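Local coordinates for p800 reaction center core protein (Heliobacterium modesticaldum, PDB 5V8K) that forms the core of a homodimeric photosynthetic reaction centre, harvesting light with bacteriochlorophyll g and passing electrons probably to a [4Fe-4S] cluster, at residues Q508-T511 against A512-S515; G519-I522 against Q523-L526; A455-I459 against D460-M464. One frame throughout, in Å; residues are numbered along the deposited sequence.

Along the chain the order is contacts 3, 1, 2. Contact 3 closes helix 449-459, contact 1 covers the last turns of helix 502-513, and contact 2 opens the next helix, 520-539. The centres of contacts 1 and 2 lie about 10 Å apart and their side chains touch: Ile-522 CD1 rests 3.6 Å from Met-513 CB. Contacts 1 and 3, with centres about 17 Å apart, meet at one calcium ion that takes Gln-509, Asp-460 and two shared waters. Contacts 2 and 3 do not touch. The calcium thus ties helix 449-459 to helix 502-513, while contact 2 ligates a pigment magnesium; contacts 1 and 2 also face the second subunit.

Contact 1: residues Q508-T511 against A512-S515; sequences QQTT and AMFS. With CA (calcium ion), chain B; GB0 (Bacteriochlorophyll g'), chain C.
Met-513 lies back along the preceding turn, against Gln-509 and Thr-510. Its CG sits 3.4 Å from Gln-509 O, and beyond it the extended chain brings SD to 4.0 Å from Thr-510 CA, so the thioether runs beside the backbone. Phe-514 treats the same turn differently. Thr-511 O stands at its ring edge, near the ring plane, whereas Thr-510 O approaches Phe-514 CD2 obliquely at 3.4 Å. These side chains ride on the closing turns of helix 502-513, where Ala-512 N bonds to Gln-508 O and Met-513 N to Gln-509 O. Phe-514 N then reaches only three residues back, to Thr-511 O, arriving from above the carbonyl plane. Thr-511 O also accepts a hydrogen bond from a water that lies within hydrogen-bonding distance of Ser-515 OG.

At the other end of the contact, Gln-509 is a calcium ligand. With CG beside the backbone N (chi1 -69°) and the chain bent at chi2, the amide of Gln-509 stands out from the helix flank and its OE1 meets the calcium ion at 2.3 Å. Gln-509 NE2 gives a nearly straight bond of 3.1 Å to Gln-508 OE1, 172° at the hydrogen, which, together with the metal bond, is likely to hold the amide in this rotation, with its oxygen toward the calcium. Asp-460 OD2, Leu-597 O and two waters bind the same ion. Thr-510 faces a bacteriochlorophyll g', the pigment type of the heliobacterial special pair: OG1, already bonded to Ile-506 O, comes within 3.7 Å of the pigment's CAC, and CG2 packs on the same substituent.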
# COMPACT_ATOMS: atom_id res chain seq x y z
N GLN A 508 -17.50 -6.24 6.36
CA GLN A 508 -18.56 -6.18 7.36
C GLN A 508 -18.23 -5.19 8.48
O GLN A 508 -19.10 -4.41 8.89
CB GLN A 508 -18.80 -7.58 7.92
CG GLN A 508 -19.99 -7.67 8.86
CD GLN A 508 -19.62 -7.28 10.29
OE1 GLN A 508 -18.51 -7.54 10.77
NE2 GLN A 508 -20.57 -6.71 10.99
N GLN A 509 -17.01 -5.21 9.00
CA GLN A 509 -16.59 -4.29 10.04
C GLN A 509 -16.60 -2.84 9.53
O GLN A 509 -17.13 -1.94 10.20
CB GLN A 509 -15.22 -4.67 10.54
CG GLN A 509 -15.18 -5.98 11.34
CD GLN A 509 -15.63 -5.85 12.75
OE1 GLN A 509 -14.89 -5.41 13.64
NE2 GLN A 509 -16.85 -6.22 12.98
N THR A 510 -16.04 -2.61 8.35
CA THR A 510 -16.02 -1.26 7.80
C THR A 510 -17.43 -0.73 7.56
O THR A 510 -17.69 0.46 7.79
CB THR A 510 -15.20 -1.23 6.50
OG1 THR A 510 -13.87 -1.66 6.76
CG2 THR A 510 -15.11 0.13 5.98
N THR A 511 -18.34 -1.59 7.09
CA THR A 511 -19.74 -1.22 6.97
C THR A 511 -20.32 -0.81 8.34
O THR A 511 -21.00 0.20 8.46
CB THR A 511 -20.55 -2.37 6.35
OG1 THR A 511 -20.09 -2.56 5.01
CG2 THR A 511 -22.04 -2.04 6.29
N ALA A 512 -19.99 -1.57 9.39
CA ALA A 512 -20.47 -1.24 10.72
C ALA A 512 -19.88 0.08 11.22
O ALA A 512 -20.54 0.78 12.00
CB ALA A 512 -20.11 -2.34 11.71
N MET A 513 -18.68 0.45 10.77
CA MET A 513 -18.04 1.68 11.21
C MET A 513 -18.83 2.92 10.80
O MET A 513 -18.73 3.96 11.47
CB MET A 513 -16.61 1.79 10.68
CG MET A 513 -15.63 0.89 11.35
SD MET A 513 -14.05 0.94 10.44
CE MET A 513 -13.33 -0.65 10.90
N PHE A 514 -19.61 2.85 9.71
CA PHE A 514 -20.40 4.00 9.29
C PHE A 514 -21.46 4.37 10.33
O PHE A 514 -21.93 5.52 10.33
CB PHE A 514 -21.09 3.74 7.93
CG PHE A 514 -20.19 3.91 6.77
CD1 PHE A 514 -19.97 5.18 6.23
CD2 PHE A 514 -19.49 2.83 6.24
CE1 PHE A 514 -19.07 5.37 5.18
CE2 PHE A 514 -18.59 2.99 5.17
CZ PHE A 514 -18.38 4.25 4.63
N SER A 515 -21.84 3.45 11.21
CA SER A 515 -22.99 3.67 12.07
C SER A 515 -22.68 3.62 13.57
O SER A 515 -23.61 3.68 14.36
CB SER A 515 -24.11 2.67 11.72
OG SER A 515 -23.76 1.39 12.14
CA CA B . -14.19 -5.73 15.85
C1 GB0 C . 0.05 -5.61 6.11
C2 GB0 C . -0.81 -6.73 6.62
C3 GB0 C . -1.91 -7.02 5.97
C4 GB0 C . -2.32 -6.28 4.75
C5 GB0 C . -2.74 -8.12 6.50
C6 GB0 C . -2.97 -9.15 5.43
NB GB0 C . -6.60 -0.13 1.62
ND GB0 C . -7.98 -1.32 5.14
C10 GB0 C . -4.26 -12.31 7.23
C11 GB0 C . -3.79 -13.70 6.87
C12 GB0 C . -4.91 -14.69 7.10
C13 GB0 C . -4.63 -15.99 7.27
C14 GB0 C . -3.22 -16.48 7.28
C15 GB0 C . -5.70 -17.03 7.43
C1A GB0 C . -4.88 -1.39 5.26
C1B GB0 C . -5.37 0.31 1.35
C1C GB0 C . -9.67 -0.41 1.73
C1D GB0 C . -9.12 -1.46 5.76
C2A GB0 C . -3.43 -1.06 5.56
C2B GB0 C . -5.39 0.86 0.09
C2C GB0 C . -11.10 -0.53 1.35
C2D GB0 C . -9.25 -1.97 7.25
C3A GB0 C . -3.15 -0.00 4.51
C3B GB0 C . -6.67 0.77 -0.42
C3C GB0 C . -11.39 -0.88 2.75
C3D GB0 C . -7.87 -2.07 7.30
C4A GB0 C . -4.35 -0.24 3.64
C4B GB0 C . -7.43 0.18 0.59
C4C GB0 C . -10.32 -0.89 3.63
C4D GB0 C . -7.12 -1.70 6.14
C7 GB0 C . -3.85 -10.22 6.02
C8 GB0 C . -3.33 -11.27 6.65
C9 GB0 C . -1.85 -11.39 6.84
CAA GB0 C . -2.50 -2.25 5.43
CAB GB0 C . -6.97 1.27 -1.79
CAC GB0 C . -12.72 -1.21 3.30
CAD GB0 C . -6.91 -2.49 8.33
CBA GB0 C . -1.09 -1.91 5.90
CBB GB0 C . -8.13 1.53 -2.29
CBC GB0 C . -13.98 -1.22 2.45
CBD GB0 C . -5.53 -2.36 7.75
CED GB0 C . -3.52 -5.22 9.12
CGA GB0 C . -0.19 -3.12 5.84
CGD GB0 C . -4.93 -3.71 7.78
CHA GB0 C . -5.74 -1.79 6.39
CHB GB0 C . -4.28 0.17 2.33
CHC GB0 C . -8.88 -0.05 0.53
CHD GB0 C . -10.38 -1.21 5.05
CMA GB0 C . -3.17 1.46 5.01
CMB GB0 C . -4.24 1.39 -0.69
CMC GB0 C . -11.64 0.83 0.90
CMD GB0 C . -10.38 -2.22 8.16
NA GB0 C . -5.43 -0.73 4.24
NC GB0 C . -9.20 -0.59 2.95
O1A GB0 C . 0.83 -3.15 5.17
O1D GB0 C . -5.19 -4.62 7.00
O2A GB0 C . -0.68 -4.39 6.34
O2D GB0 C . -4.01 -3.93 8.85
OBD GB0 C . -7.00 -2.85 9.55
MG GB0 C . -7.25 -0.46 3.51
O HOH W 1 -23.61 0.53 9.09
O HOH W 2 -15.79 -7.42 16.19
O HOH W 3 -13.64 -6.16 18.27

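Contact 2: residues G519-I522 against Q523-L526; sequences GHMI and QALL. With GBF (Bacteriochlorophyll g), chain D.
His-520 and Gln-523 both swing CG opposite the backbone nitrogen (chi1 -168° and 166°), which sends imidazole and amide to the same flank of the helix, toward one bacteriochlorophyll g. The imidazole reaches the macrocycle through NE2, which binds the central magnesium at 2.3 Å as an axial ligand. Gln-523, extended beyond CG, lies next to the ring, with its CD 3.7 Å from His-520 CE1 and the amide and imidazole planes 50° apart. Its NE2 continues to the macrocycle, 3.5 Å from the pigment's CHC. The pigment methyl CMA covers one imidazole face, near the rim. His-520 ND1 is hydrogen-bonded to His-345 NE2 of the second subunit, so both ring nitrogens have partners and the imidazole is unlikely to turn.

One turn on, Ala-524 brings CB to 3.5 Å from the pigment's CHD, its small side chain letting the macrocycle come close to the helix. Backbone bonds run beneath these side chains: Ala-524 N to His-520 O, Leu-525 N to Met-521 O, and a nearly straight Leu-526 N to Ile-522 O at 2.9 Å. Elsewhere on the helix, Ile-522 CG2 meets Leu-526 CD1 at 4.1 Å.

This is the first part of helix 520-539. Met-521, Ile-522 and Leu-525 pack on Met-513 of helix 502-513, Met-521 and Leu-525 also meet helix 575-599, and Ile-522 lies on Ile-344 of the second subunit.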
# COMPACT_ATOMS: atom_id res chain seq x y z
N GLY A 519 -19.88 7.56 12.89
CA GLY A 519 -19.07 7.29 11.71
C GLY A 519 -17.58 7.54 11.86
O GLY A 519 -16.83 7.29 10.91
N HIS A 520 -17.12 7.98 13.03
CA HIS A 520 -15.78 8.53 13.14
C HIS A 520 -14.69 7.56 12.71
O HIS A 520 -13.66 7.99 12.17
CB HIS A 520 -15.50 9.00 14.57
CG HIS A 520 -14.26 9.81 14.63
ND1 HIS A 520 -14.14 11.00 13.96
CD2 HIS A 520 -13.04 9.52 15.12
CE1 HIS A 520 -12.91 11.45 14.09
NE2 HIS A 520 -12.22 10.55 14.77
N MET A 521 -14.87 6.25 12.91
CA MET A 521 -13.80 5.34 12.53
C MET A 521 -13.59 5.31 11.02
O MET A 521 -12.48 4.98 10.60
CB MET A 521 -14.00 3.95 13.10
CG MET A 521 -13.90 3.86 14.62
SD MET A 521 -12.24 4.27 15.28
CE MET A 521 -12.90 5.62 16.03
N ILE A 522 -14.55 5.76 10.20
CA ILE A 522 -14.26 5.94 8.78
C ILE A 522 -13.25 7.08 8.58
O ILE A 522 -12.31 6.97 7.79
CB ILE A 522 -15.56 6.16 7.98
CG1 ILE A 522 -16.49 4.96 8.13
CG2 ILE A 522 -15.28 6.39 6.47
CD1 ILE A 522 -15.96 3.64 7.69
N GLN A 523 -13.45 8.20 9.27
CA GLN A 523 -12.46 9.28 9.25
C GLN A 523 -11.08 8.78 9.68
O GLN A 523 -10.08 9.08 9.03
CB GLN A 523 -12.92 10.45 10.14
CG GLN A 523 -11.79 11.46 10.44
CD GLN A 523 -12.27 12.83 10.71
OE1 GLN A 523 -13.29 13.26 10.19
NE2 GLN A 523 -11.48 13.59 11.48
N ALA A 524 -11.02 7.96 10.72
CA ALA A 524 -9.75 7.42 11.16
C ALA A 524 -9.10 6.60 10.07
O ALA A 524 -7.89 6.73 9.81
CB ALA A 524 -9.95 6.57 12.40
N LEU A 525 -9.87 5.71 9.43
CA LEU A 525 -9.33 4.88 8.36
C LEU A 525 -8.80 5.75 7.25
O LEU A 525 -7.67 5.58 6.81
CB LEU A 525 -10.39 3.93 7.81
CG LEU A 525 -10.75 2.63 8.50
CD1 LEU A 525 -11.72 1.84 7.64
CD2 LEU A 525 -9.58 1.80 8.73
N LEU A 526 -9.62 6.68 6.76
CA LEU A 526 -9.21 7.49 5.63
C LEU A 526 -7.96 8.29 5.93
O LEU A 526 -7.06 8.37 5.10
CB LEU A 526 -10.33 8.43 5.20
CG LEU A 526 -11.53 7.78 4.52
CD1 LEU A 526 -12.64 8.81 4.41
CD2 LEU A 526 -11.16 7.32 3.18
MG GBF D . -10.12 10.90 15.74
CHA GBF D . -10.83 8.77 18.49
CHB GBF D . -11.76 13.26 17.28
CHC GBF D . -8.66 13.04 13.45
CHD GBF D . -7.90 8.34 14.61
NA GBF D . -11.09 10.99 17.47
C1A GBF D . -11.36 10.14 18.49
C2A GBF D . -12.20 10.61 19.69
C3A GBF D . -12.77 11.82 19.00
C4A GBF D . -11.81 12.05 17.85
CMA GBF D . -14.11 11.48 18.40
CAA GBF D . -11.39 10.85 20.96
CBA GBF D . -10.21 11.80 20.76
CGA GBF D . -8.96 11.03 20.38
O1A GBF D . -8.75 9.88 20.75
O2A GBF D . -7.97 11.62 19.55
NB GBF D . -10.19 12.92 15.47
C1B GBF D . -10.98 13.76 16.13
C2B GBF D . -10.84 15.04 15.63
C3B GBF D . -9.93 14.95 14.58
C4B GBF D . -9.60 13.59 14.47
CMB GBF D . -11.50 16.30 16.19
CAB GBF D . -9.45 16.01 13.68
CBB GBF D . -9.54 17.30 13.83
NC GBF D . -8.65 10.68 14.31
C1C GBF D . -8.20 11.64 13.50
C2C GBF D . -7.11 11.43 12.49
C3C GBF D . -6.98 10.04 12.96
C4C GBF D . -7.86 9.65 13.96
CMC GBF D . -7.75 11.49 11.10
CAC GBF D . -5.96 9.12 12.42
CBC GBF D . -4.97 9.56 11.36
ND GBF D . -9.41 9.13 16.33
C1D GBF D . -8.69 8.14 15.82
C2D GBF D . -8.64 6.69 16.49
C3D GBF D . -9.52 7.13 17.47
C4D GBF D . -9.97 8.48 17.41
CMD GBF D . -7.95 5.43 16.17
CAD GBF D . -10.16 6.53 18.66
OBD GBF D . -10.12 5.36 19.16
CBD GBF D . -10.89 7.62 19.41
CGD GBF D . -12.30 7.21 19.61
O1D GBF D . -12.69 6.72 20.65
O2D GBF D . -13.21 7.35 18.50
CED GBF D . -14.49 6.75 18.48
C1 GBF D . -6.67 10.98 19.59
C2 GBF D . -5.85 11.52 20.78
C3 GBF D . -5.27 10.75 21.74
C4 GBF D . -5.43 9.26 21.68
C5 GBF D . -4.50 11.46 22.84
C6 GBF D . -4.55 10.72 24.18
C7 GBF D . -3.60 11.33 25.18
C8 GBF D . -3.30 10.61 26.30
C9 GBF D . -3.95 9.26 26.50
C10 GBF D . -2.36 11.09 27.40
C11 GBF D . -1.52 12.28 26.97
C12 GBF D . -0.29 12.43 27.85
C13 GBF D . -0.19 13.33 28.85
C14 GBF D . -1.33 14.23 29.17
C15 GBF D . 1.09 13.42 29.66

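Contact 3: residues A455-I459 against D460-M464; sequences AWFYI and DGCWM. With CA (calcium ion), chain B; GBF (Bacteriochlorophyll g), chain Y.
A Schellman motif ends helix 449-459 and delivers Asp-460 to a calcium site: Cys-462 N bonds to Phe-457 O at 3.0 Å, and Gly-461 N to Tyr-458 O. Gly-461, with positive phi, is the C-prime residue that turns the chain out of the helix. A water bridges Tyr-458 O and Cys-462 O, tying the turn to the loop that leaves it.

Trp-456, with CG anti to the backbone N (chi1 172°), lies side by side with Asp-460. The aspartate CB sits over the six-membered ring in a CH-pi contact, 4.3 Å from the centroid. Its carboxylate is tilted 33° from the indole plane, and Asp-460 CG lies 3.5 Å from Trp-456 CZ2. Replacing the tryptophan with an alanine would probably open a gap beside Asp-460, leaving its CB and carboxylate without their aromatic wall and freer to shift. Further along, Met-464 SD reaches Phe-457 CB at 3.8 Å, while Cys-462 SG stands obliquely to the Phe-457 ring.

The two carboxylate oxygens divide their work. Asp-460 OD2 binds calcium at 2.4 Å and takes a hydrogen bond from Tyr-505 OH; Asp-460 OD1 accepts one from a calcium-bound water at 2.6 Å and forms a salt bridge with Lys-261. With a divalent cation and a lysine beside it, this buried carboxylate is likely to stay ionised.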
# COMPACT_ATOMS: atom_id res chain seq x y z
N ALA A 455 -2.83 -12.48 14.26
CA ALA A 455 -3.23 -12.60 15.65
C ALA A 455 -4.51 -11.80 15.90
O ALA A 455 -5.46 -12.31 16.49
CB ALA A 455 -2.12 -12.13 16.56
N TRP A 456 -4.58 -10.57 15.38
CA TRP A 456 -5.77 -9.76 15.57
C TRP A 456 -6.98 -10.36 14.88
O TRP A 456 -8.06 -10.49 15.48
CB TRP A 456 -5.53 -8.32 15.09
CG TRP A 456 -6.86 -7.59 15.13
CD1 TRP A 456 -7.62 -7.27 14.06
CD2 TRP A 456 -7.62 -7.23 16.29
NE1 TRP A 456 -8.82 -6.72 14.48
CE2 TRP A 456 -8.84 -6.68 15.85
CE3 TRP A 456 -7.39 -7.32 17.66
CZ2 TRP A 456 -9.83 -6.21 16.74
CZ3 TRP A 456 -8.38 -6.86 18.55
CH2 TRP A 456 -9.57 -6.30 18.08
N PHE A 457 -6.83 -10.74 13.60
CA PHE A 457 -7.94 -11.35 12.89
C PHE A 457 -8.44 -12.59 13.62
O PHE A 457 -9.65 -12.77 13.78
CB PHE A 457 -7.55 -11.67 11.45
CG PHE A 457 -7.28 -10.44 10.60
CD1 PHE A 457 -8.13 -9.34 10.63
CD2 PHE A 457 -6.15 -10.37 9.79
CE1 PHE A 457 -7.84 -8.21 9.85
CE2 PHE A 457 -5.89 -9.30 9.02
CZ PHE A 457 -6.71 -8.20 9.05
N TYR A 458 -7.53 -13.40 14.17
CA TYR A 458 -7.98 -14.56 14.93
C TYR A 458 -8.75 -14.15 16.18
O TYR A 458 -9.85 -14.66 16.45
CB TYR A 458 -6.78 -15.44 15.30
CG TYR A 458 -7.17 -16.58 16.18
CD1 TYR A 458 -7.72 -17.73 15.64
CD2 TYR A 458 -6.99 -16.53 17.54
CE1 TYR A 458 -8.11 -18.79 16.44
CE2 TYR A 458 -7.36 -17.59 18.35
CZ TYR A 458 -7.95 -18.71 17.79
OH TYR A 458 -8.34 -19.80 18.58
N ILE A 459 -8.18 -13.23 16.96
CA ILE A 459 -8.75 -12.87 18.25
C ILE A 459 -10.13 -12.23 18.06
O ILE A 459 -11.02 -12.43 18.88
CB ILE A 459 -7.76 -11.95 18.99
CG1 ILE A 459 -6.64 -12.79 19.60
CG2 ILE A 459 -8.46 -11.08 20.06
CD1 ILE A 459 -5.44 -11.96 20.06
N ASP A 460 -10.32 -11.48 17.00
CA ASP A 460 -11.60 -10.87 16.74
C ASP A 460 -12.59 -11.82 16.06
O ASP A 460 -13.61 -11.34 15.57
CB ASP A 460 -11.47 -9.63 15.87
CG ASP A 460 -12.40 -8.49 16.33
OD1 ASP A 460 -12.77 -8.44 17.52
OD2 ASP A 460 -12.77 -7.66 15.49
N GLY A 461 -12.34 -13.13 16.01
CA GLY A 461 -13.35 -14.06 15.52
C GLY A 461 -13.45 -14.23 14.01
O GLY A 461 -14.46 -14.77 13.55
N CYS A 462 -12.46 -13.78 13.23
CA CYS A 462 -12.38 -14.18 11.83
C CYS A 462 -12.27 -15.70 11.67
O CYS A 462 -11.62 -16.38 12.46
CB CYS A 462 -11.18 -13.56 11.12
SG CYS A 462 -11.35 -11.86 10.81
N TRP A 463 -12.90 -16.20 10.61
CA TRP A 463 -12.60 -17.54 10.12
C TRP A 463 -11.20 -17.54 9.49
O TRP A 463 -10.94 -16.79 8.54
CB TRP A 463 -13.66 -17.98 9.11
CG TRP A 463 -13.44 -19.35 8.52
CD1 TRP A 463 -13.07 -19.66 7.23
CD2 TRP A 463 -13.59 -20.60 9.19
NE1 TRP A 463 -13.01 -21.01 7.07
CE2 TRP A 463 -13.33 -21.62 8.25
CE3 TRP A 463 -13.95 -20.95 10.49
CZ2 TRP A 463 -13.38 -22.94 8.58
CZ3 TRP A 463 -14.02 -22.26 10.81
CH2 TRP A 463 -13.73 -23.26 9.86
N MET A 464 -10.29 -18.31 10.05
CA MET A 464 -8.92 -18.28 9.57
C MET A 464 -8.59 -19.49 8.68
O MET A 464 -7.43 -19.69 8.32
CB MET A 464 -7.98 -18.14 10.77
CG MET A 464 -8.19 -16.81 11.58
SD MET A 464 -7.88 -15.31 10.61
CE MET A 464 -6.11 -15.31 10.58
CA CA B . -14.19 -5.73 15.85
MG GBF Y . -2.76 -21.49 22.68
CHA GBF Y . -5.36 -21.73 24.99
CHB GBF Y . -4.95 -20.23 20.51
CHC GBF Y . 0.01 -20.69 20.81
CHD GBF Y . -0.57 -22.07 25.49
NA GBF Y . -4.72 -21.10 22.73
C1A GBF Y . -5.70 -21.42 23.58
C2A GBF Y . -7.08 -20.86 23.28
C3A GBF Y . -6.93 -20.79 21.77
C4A GBF Y . -5.45 -20.69 21.67
CMA GBF Y . -7.43 -22.09 21.11
CAA GBF Y . -7.54 -19.54 23.89
CBA GBF Y . -6.44 -18.49 23.91
CGA GBF Y . -6.27 -17.78 22.58
O1A GBF Y . -7.18 -17.57 21.81
O2A GBF Y . -4.99 -17.18 22.30
NB GBF Y . -2.52 -20.55 20.91
C1B GBF Y . -3.52 -20.16 20.11
C2B GBF Y . -2.96 -19.65 18.94
C3B GBF Y . -1.59 -19.78 19.04
C4B GBF Y . -1.34 -20.39 20.27
CMB GBF Y . -3.68 -19.05 17.77
CAB GBF Y . -0.73 -19.31 17.93
CBB GBF Y . 0.55 -19.18 17.86
NC GBF Y . -0.77 -21.41 23.08
C1C GBF Y . 0.20 -21.12 22.21
C2C GBF Y . 1.66 -21.16 22.50
C3C GBF Y . 1.32 -21.54 23.88
C4C GBF Y . -0.03 -21.69 24.17
CMC GBF Y . 2.28 -22.27 21.63
CAC GBF Y . 2.34 -21.79 24.93
CBC GBF Y . 3.81 -21.65 24.67
ND GBF Y . -2.79 -21.82 24.67
C1D GBF Y . -2.01 -22.05 25.71
C2D GBF Y . -2.59 -22.32 27.20
C3D GBF Y . -3.86 -22.16 26.69
C4D GBF Y . -4.02 -21.87 25.32
CMD GBF Y . -2.06 -22.62 28.57
CAD GBF Y . -5.20 -22.43 27.23
OBD GBF Y . -5.68 -22.40 28.41
CBD GBF Y . -6.19 -22.08 26.17
CGD GBF Y . -7.05 -23.27 25.89
O1D GBF Y . -6.72 -24.14 25.07
O2D GBF Y . -8.25 -23.40 26.64
CED GBF Y . -9.02 -24.57 26.40
C1 GBF Y . -4.78 -16.50 21.06
C2 GBF Y . -3.53 -15.67 21.20
C3 GBF Y . -3.03 -15.00 20.17
C4 GBF Y . -3.68 -15.11 18.83
C5 GBF Y . -1.79 -14.16 20.35
C6 GBF Y . -0.60 -14.87 19.68
C7 GBF Y . 0.66 -14.01 19.74
C8 GBF Y . 1.88 -14.53 19.99
C9 GBF Y . 2.10 -16.01 20.19
C10 GBF Y . 3.13 -13.67 20.00
C11 GBF Y . 3.03 -12.39 20.75
C12 GBF Y . 4.39 -11.78 21.00
C13 GBF Y . 4.54 -10.73 21.83
C14 GBF Y . 5.91 -10.17 22.05
C15 GBF Y . 3.36 -10.10 22.54
O HOH W 4 -11.15 -16.84 15.29
O HOH W 3 -13.64 -6.16 18.27
O HOH W 2 -15.79 -7.42 16.19